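Local coordinates for uncharacterized protein MTH_862 (Methanothermobacter thermautotrophicus, PDB 2R47), which is of unknown function and belongs to the DUF2124 family of archaeal proteins, forming a mixed beta sheet flanked by helices, at residues 45-48 with 49-52; 100-103 with 104-107; 106-109 with 110-114. All coordinates share one frame; numbering follows the deposited sequence.

How the contacts relate
From the N terminus, contact 1 comes first. It runs from the end of helix 40-48 into the turn before strand 53-58, one of the inner strands of the mixed sheet. Contact 2 follows after strand 88-91, where the loop through 100-103 enters helix 103-113. Contact 3 continues along that helix to its last turn, before strand 118-125. No contact closes a long loop; each joins consecutive residues. Contacts 2 and 3 overlap at Val106 and Lys107, with centres about 9 Å apart. Contact 1 lies in series before both, its centre about 26 Å from that of contact 2, on the opposite side of the chain's centre.

Contact 1 of 3, residues 45-48 with 49-52; sequences FAYA and VRDK
Arg50 folds back onto Tyr47 where helix 40-48 gives way to a type I beta turn, Val49 to Lys52, that leads into strand 53-58. The main interaction is a cation-pi stack. The guanidinium lies almost parallel to the ring, with planes 16° apart and Arg50 CZ 4.2 Å from the Tyr47 ring centroid. NH1 sits over the face, toward the rim, and CD adds an off-centre CH-pi contact. Both side chains point the same way. Arg50 CG stands between its own N and carbonyl carbon (chi1 51°), and the chain then runs extended from CG to NE alongside the ring.

Hydrogen bonds form the second group. Val49 N makes weak bonds to Phe45 O at 3.2 Å and to Ala46 O at 3.0 Å. Arg50 N reaches Tyr47 O in another weak bond. The turn itself is closed by Lys52 N to Val49 O. A water lies within hydrogen-bonding distance of Ala48 O and Asp51 OD1 and bridges them.

Apolar packing faces the protein. Phe45 meets His15 and Phe19 edge-to-face, and Val49 rests on Ile29 of strand 28-33. Tyr47 also packs on Gly36 of the second subunit, so the stacked pair stands beside the dimer contact. The same guanidinium that covers the ring grips the backbone below it: Arg50 NH1 donates to Tyr47 O at 2.9 Å, with the acceptor 6° out of the guanidinium plane.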
loop_
_atom_site.group_PDB
_atom_site.type_symbol
_atom_site.label_atom_id
_atom_site.label_comp_id
_atom_site.label_asym_id
_atom_site.label_seq_id
_atom_site.Cartn_x
_atom_site.Cartn_y
_atom_site.Cartn_z
ATOM N N PHE A 45 -4.896 -4.296 2.912
ATOM C CA PHE A 45 -5.328 -5.521 3.598
ATOM C C PHE A 45 -6.829 -5.541 3.892
ATOM O O PHE A 45 -7.459 -6.613 3.862
ATOM C CB PHE A 45 -4.445 -5.790 4.829
ATOM C CG PHE A 45 -3.086 -6.302 4.436
ATOM C CD1 PHE A 45 -2.883 -7.670 4.267
ATOM C CD2 PHE A 45 -2.057 -5.426 4.088
ATOM C CE1 PHE A 45 -1.628 -8.177 3.872
ATOM C CE2 PHE A 45 -0.822 -5.913 3.659
ATOM C CZ PHE A 45 -0.613 -7.302 3.529
ATOM N N ALA A 46 -7.409 -4.374 4.148
ATOM C CA ALA A 46 -8.885 -4.236 4.198
ATOM C C ALA A 46 -9.558 -4.672 2.908
ATOM O O ALA A 46 -10.575 -5.400 2.933
ATOM C CB ALA A 46 -9.285 -2.784 4.540
ATOM N N TYR A 47 -9.003 -4.263 1.772
ATOM C CA TYR A 47 -9.457 -4.740 0.480
ATOM C C TYR A 47 -9.469 -6.265 0.401
ATOM O O TYR A 47 -10.416 -6.842 -0.111
ATOM C CB TYR A 47 -8.610 -4.191 -0.700
ATOM C CG TYR A 47 -9.303 -4.490 -2.042
ATOM C CD1 TYR A 47 -10.485 -3.820 -2.390
ATOM C CD2 TYR A 47 -8.797 -5.465 -2.922
ATOM C CE1 TYR A 47 -11.145 -4.081 -3.599
ATOM C CE2 TYR A 47 -9.456 -5.737 -4.165
ATOM C CZ TYR A 47 -10.636 -5.047 -4.464
ATOM O OH TYR A 47 -11.345 -5.296 -5.660
ATOM N N ALA A 48 -8.428 -6.914 0.887
ATOM C CA ALA A 48 -8.338 -8.373 0.844
ATOM C C ALA A 48 -9.425 -9.036 1.680
ATOM O O ALA A 48 -9.761 -10.201 1.458
ATOM C CB ALA A 48 -6.927 -8.815 1.335
ATOM N N VAL A 49 -9.904 -8.323 2.707
ATOM C CA VAL A 49 -10.981 -8.844 3.554
ATOM C C VAL A 49 -12.182 -7.903 3.553
ATOM O O VAL A 49 -12.814 -7.695 4.589
ATOM C CB VAL A 49 -10.510 -9.163 4.996
ATOM C CG1 VAL A 49 -9.455 -10.280 4.960
ATOM C CG2 VAL A 49 -9.958 -7.890 5.732
ATOM N N ARG A 50 -12.558 -7.428 2.360
ATOM C CA ARG A 50 -13.578 -6.383 2.239
ATOM C C ARG A 50 -14.970 -6.880 2.619
ATOM O O ARG A 50 -15.909 -6.084 2.742
ATOM C CB ARG A 50 -13.589 -5.828 0.814
ATOM C CG ARG A 50 -13.671 -6.906 -0.277
ATOM C CD ARG A 50 -13.656 -6.233 -1.649
ATOM N NE ARG A 50 -13.705 -7.162 -2.787
ATOM C CZ ARG A 50 -12.674 -7.918 -3.194
ATOM N NH1 ARG A 50 -11.519 -7.877 -2.534
ATOM N NH2 ARG A 50 -12.783 -8.725 -4.262
ATOM N N ASP A 51 -15.102 -8.195 2.793
ATOM C CA ASP A 51 -16.337 -8.791 3.324
ATOM C C ASP A 51 -16.607 -8.434 4.793
ATOM O O ASP A 51 -17.748 -8.584 5.321
ATOM C CB ASP A 51 -16.325 -10.328 3.129
ATOM C CG ASP A 51 -15.072 -11.019 3.707
ATOM O OD1 ASP A 51 -13.939 -10.767 3.266
ATOM O OD2 ASP A 51 -15.244 -11.882 4.592
ATOM N N LYS A 52 -15.553 -8.022 5.492
ATOM C CA LYS A 52 -15.642 -7.755 6.913
ATOM C C LYS A 52 -15.952 -6.290 7.124
ATOM O O LYS A 52 -15.994 -5.535 6.183
ATOM C CB LYS A 52 -14.330 -8.120 7.592
ATOM C CG LYS A 52 -14.110 -9.622 7.559
ATOM C CD LYS A 52 -12.823 -9.980 8.206
ATOM C CE LYS A 52 -12.460 -11.444 7.869
ATOM N NZ LYS A 52 -13.593 -12.407 8.071
HETATM O O HOH W 1 -11.627 -12.289 1.946
#

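Contact 2 of 3, residues 100-103 with 104-107; sequences GSDI and EDVK
Asp102 caps the N terminus of helix 103-113 by accepting from the backbone of Asp105. Its OD1 takes Asp105 N at 3.0 Å, and the N-H meets OD1 nearly along the C-O axis. Asp102 CG lies between the backbone N and the carbonyl carbon (chi1 81°), which turns the carboxylate back over the first turn. The backbone carbonyl of Asp102 works with it. Val106 N gives Asp102 O a fairly straight bond of 3.0 Å, while Asp105 N adds a weak one. Ile103 O then accepts from Lys107 N, and regular helical bonding is under way.

The close-packed side faces the protein. Val106 CG2 touches Ser101 CB at 3.8 Å, bringing the incoming loop against the first turn. Both residues also rest on Thr60. Ile103 and Val106 pack on Trp134 of helix 134-137.

The outer side is looser and charged. In one of the two conformers of Glu104, this residue, bent at chi2, and Lys107, extended beyond CG, meet in a salt bridge one turn apart. Lys107 NZ donates to OE2 of Glu104 at 2.8 Å, on the syn side and 30° out of the carboxylate plane. On its way the lysine passes Ile103, with CE 4.0 Å from Ile103 CG1. A methionine in place of Lys107 would probably leave the Glu104 carboxylate, in this conformer, without its charged mate and free to turn.

Asp105 OD2 lies 3.0 Å from Asp102 OD1, two acceptors of like charge. A water that donates to Asp105 OD2 and accepts from Asp102 N stands beside the pair. The crowding of two carboxylates is probably eased by this water, by Asp105 N and by the favourable field of the helix N terminus.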
loop_
_atom_site.group_PDB
_atom_site.type_symbol
_atom_site.label_atom_id
_atom_site.label_comp_id
_atom_site.label_asym_id
_atom_site.label_seq_id
_atom_site.Cartn_x
_atom_site.Cartn_y
_atom_site.Cartn_z
ATOM N N GLY A 100 6.171 6.912 15.903
ATOM C CA GLY A 100 5.295 5.802 16.211
ATOM C C GLY A 100 4.620 6.300 17.485
ATOM O O GLY A 100 4.596 7.497 17.750
ATOM N N SER A 101 4.079 5.409 18.301
ATOM C CA SER A 101 3.344 5.849 19.504
ATOM C C SER A 101 4.044 5.289 20.713
ATOM O O SER A 101 4.715 4.273 20.589
ATOM C CB SER A 101 1.914 5.337 19.443
ATOM O OG SER A 101 1.306 5.764 18.251
ATOM N N ASP A 102 3.907 5.911 21.882
ATOM C CA ASP A 102 4.576 5.294 23.017
ATOM C C ASP A 102 3.858 4.004 23.453
ATOM O O ASP A 102 2.664 3.846 23.208
ATOM C CB ASP A 102 5.000 6.293 24.123
ATOM C CG ASP A 102 3.890 6.677 25.061
ATOM O OD1 ASP A 102 2.793 6.094 24.998
ATOM O OD2 ASP A 102 4.131 7.581 25.898
ATOM N N ILE A 103 4.608 3.070 24.032
ATOM C CA ILE A 103 4.076 1.741 24.324
ATOM C C ILE A 103 2.849 1.796 25.222
ATOM O O ILE A 103 1.935 0.995 25.059
ATOM C CB ILE A 103 5.159 0.786 24.922
ATOM C CG1 ILE A 103 4.729 -0.687 24.792
ATOM C CG2 ILE A 103 5.531 1.168 26.382
ATOM C CD1 ILE A 103 4.682 -1.206 23.351
ATOM N N GLU A 104 2.816 2.744 26.156
ATOM C CA GLU A 104 1.641 2.822 27.013
ATOM C C GLU A 104 0.396 3.312 26.274
ATOM O O GLU A 104 -0.698 2.852 26.610
ATOM C CB GLU A 104 1.899 3.595 28.313
ATOM C CG GLU A 104 2.871 2.889 29.285
ATOM C CD GLU A 104 2.445 1.480 29.734
ATOM O OE1 GLU A 104 1.240 1.258 30.017
ATOM O OE2 GLU A 104 3.338 0.598 29.817
ATOM N N ASP A 105 0.543 4.178 25.262
ATOM C CA ASP A 105 -0.599 4.621 24.451
ATOM C C ASP A 105 -1.080 3.468 23.581
ATOM O O ASP A 105 -2.289 3.333 23.310
ATOM C CB ASP A 105 -0.273 5.829 23.571
ATOM C CG ASP A 105 -0.114 7.133 24.375
ATOM O OD1 ASP A 105 -0.806 7.348 25.391
ATOM O OD2 ASP A 105 0.731 7.942 23.969
ATOM N N VAL A 106 -0.120 2.657 23.134
ATOM C CA VAL A 106 -0.444 1.429 22.372
ATOM C C VAL A 106 -1.207 0.424 23.234
ATOM O O VAL A 106 -2.198 -0.142 22.794
ATOM C CB VAL A 106 0.813 0.781 21.711
ATOM C CG1 VAL A 106 0.462 -0.564 21.107
ATOM C CG2 VAL A 106 1.386 1.718 20.605
ATOM N N LYS A 107 -0.759 0.201 24.459
ATOM C CA LYS A 107 -1.461 -0.731 25.331
ATOM C C LYS A 107 -2.854 -0.235 25.686
ATOM O O LYS A 107 -3.773 -1.041 25.885
ATOM C CB LYS A 107 -0.669 -1.003 26.601
ATOM C CG LYS A 107 0.617 -1.738 26.399
ATOM C CD LYS A 107 1.300 -1.735 27.774
ATOM C CE LYS A 107 2.604 -2.414 27.772
ATOM N NZ LYS A 107 3.284 -2.130 29.086
HETATM O O HOH W 2 1.931 8.022 21.823
#

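Contact 3 of 3, residues 106-109 with 110-114; sequences VKKL and VEDAL
Between 106-109 and 110-114 the backbone makes four successive i to i+4 bonds, from Val110 N to Val106 O through to Ala113 N to Leu109 O, the last at 2.8 Å. All four are well angled, as expected of a regular alpha helix. Leu114 is the first residue to leave helical geometry, though its N still bonds to Val110 O at 3.2 Å.

Lys108 and Asp112 form a salt bridge along the exposed side. The lysine bends across to the aspartate. Its CG is anti to the backbone N (chi1 179°), and bends at chi2 and chi4 carry the amine forward along the helix, toward Asp112. NZ reaches Asp112 OD2 at 3.2 Å in a weak hydrogen bond. The aliphatic chain does much of the touching as well. Lys108 CE lies 3.4 Å from both Asp112 OD1 and OD2, in front of the two oxygens and not above the face. The ion pair is therefore close but imperfectly directed, and its strength probably comes more from charge than from a straight N-H bond.

On the protein side the contacts are apolar. Leu109 CD1 meets Ala113 CB at 3.8 Å, one turn further on. Val110 CG2 folds over Val106 O at 3.3 Å, so a methyl group lies close beside the accepting carbonyl.

This apolar face rests on the central sheet. Leu109 and Val110 pack on Leu88 of strand 88-91, and Val106 packs on Leu90 of the same strand. Val110 also meets Leu120 of strand 118-125. Leu114 repeats that pattern, touching Leu88 and Leu120, so the helix and the residue after it span two adjacent parallel strands.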
loop_
_atom_site.group_PDB
_atom_site.type_symbol
_atom_site.label_atom_id
_atom_site.label_comp_id
_atom_site.label_asym_id
_atom_site.label_seq_id
_atom_site.Cartn_x
_atom_site.Cartn_y
_atom_site.Cartn_z
ATOM N N VAL A 106 -0.120 2.657 23.134
ATOM C CA VAL A 106 -0.444 1.429 22.372
ATOM C C VAL A 106 -1.207 0.424 23.234
ATOM O O VAL A 106 -2.198 -0.142 22.794
ATOM C CB VAL A 106 0.813 0.781 21.711
ATOM C CG1 VAL A 106 0.462 -0.564 21.107
ATOM C CG2 VAL A 106 1.386 1.718 20.605
ATOM N N LYS A 107 -0.759 0.201 24.459
ATOM C CA LYS A 107 -1.461 -0.731 25.331
ATOM C C LYS A 107 -2.854 -0.235 25.686
ATOM O O LYS A 107 -3.773 -1.041 25.885
ATOM C CB LYS A 107 -0.669 -1.003 26.601
ATOM C CG LYS A 107 0.617 -1.738 26.399
ATOM C CD LYS A 107 1.300 -1.735 27.774
ATOM C CE LYS A 107 2.604 -2.414 27.772
ATOM N NZ LYS A 107 3.284 -2.130 29.086
ATOM N N LYS A 108 -3.010 1.085 25.796
ATOM C CA LYS A 108 -4.335 1.654 26.075
ATOM C C LYS A 108 -5.237 1.440 24.865
ATOM O O LYS A 108 -6.425 1.183 25.012
ATOM C CB LYS A 108 -4.247 3.150 26.369
ATOM C CG LYS A 108 -5.609 3.774 26.651
ATOM C CD LYS A 108 -6.104 3.406 28.055
ATOM C CE LYS A 108 -7.496 3.987 28.343
ATOM N NZ LYS A 108 -7.699 5.321 27.684
ATOM N N LEU A 109 -4.680 1.590 23.670
ATOM C CA LEU A 109 -5.443 1.287 22.434
ATOM C C LEU A 109 -5.934 -0.144 22.436
ATOM O O LEU A 109 -7.075 -0.413 22.075
ATOM C CB LEU A 109 -4.590 1.515 21.186
ATOM C CG LEU A 109 -5.323 1.173 19.889
ATOM C CD1 LEU A 109 -6.559 2.088 19.637
ATOM C CD2 LEU A 109 -4.362 1.195 18.700
ATOM N N VAL A 110 -5.052 -1.067 22.826
ATOM C CA VAL A 110 -5.407 -2.473 22.810
ATOM C C VAL A 110 -6.535 -2.677 23.817
ATOM O O VAL A 110 -7.513 -3.362 23.533
ATOM C CB VAL A 110 -4.191 -3.376 23.069
ATOM C CG1 VAL A 110 -4.640 -4.856 23.172
ATOM C CG2 VAL A 110 -3.162 -3.209 21.930
ATOM N N GLU A 111 -6.414 -2.047 24.987
ATOM C CA GLU A 111 -7.447 -2.136 26.003
ATOM C C GLU A 111 -8.770 -1.592 25.519
ATOM O O GLU A 111 -9.835 -2.193 25.783
ATOM C CB GLU A 111 -7.020 -1.359 27.250
ATOM C CG GLU A 111 -7.980 -1.539 28.417
ATOM C CD GLU A 111 -8.078 -2.998 28.875
ATOM O OE1 GLU A 111 -7.111 -3.767 28.624
ATOM O OE2 GLU A 111 -9.111 -3.372 29.494
ATOM N N ASP A 112 -8.730 -0.457 24.823
ATOM C CA ASP A 112 -9.962 0.210 24.390
ATOM C C ASP A 112 -10.628 -0.347 23.122
ATOM O O ASP A 112 -11.865 -0.423 23.038
ATOM C CB ASP A 112 -9.710 1.708 24.162
ATOM C CG ASP A 112 -9.418 2.482 25.459
ATOM O OD1 ASP A 112 -9.609 1.967 26.598
ATOM O OD2 ASP A 112 -8.963 3.635 25.313
ATOM N N ALA A 113 -9.834 -0.631 22.105
ATOM C CA ALA A 113 -10.344 -0.924 20.774
ATOM C C ALA A 113 -10.499 -2.415 20.528
ATOM O O ALA A 113 -11.297 -2.796 19.678
ATOM C CB ALA A 113 -9.414 -0.347 19.700
ATOM N N LEU A 114 -9.748 -3.251 21.246
ATOM C CA LEU A 114 -9.878 -4.697 21.011
ATOM C C LEU A 114 -10.911 -5.270 21.957
ATOM O O LEU A 114 -10.761 -5.137 23.180
ATOM C CB LEU A 114 -8.524 -5.405 21.179
ATOM C CG LEU A 114 -8.485 -6.896 20.806
ATOM C CD1 LEU A 114 -8.922 -7.180 19.338
ATOM C CD2 LEU A 114 -7.048 -7.472 21.109
#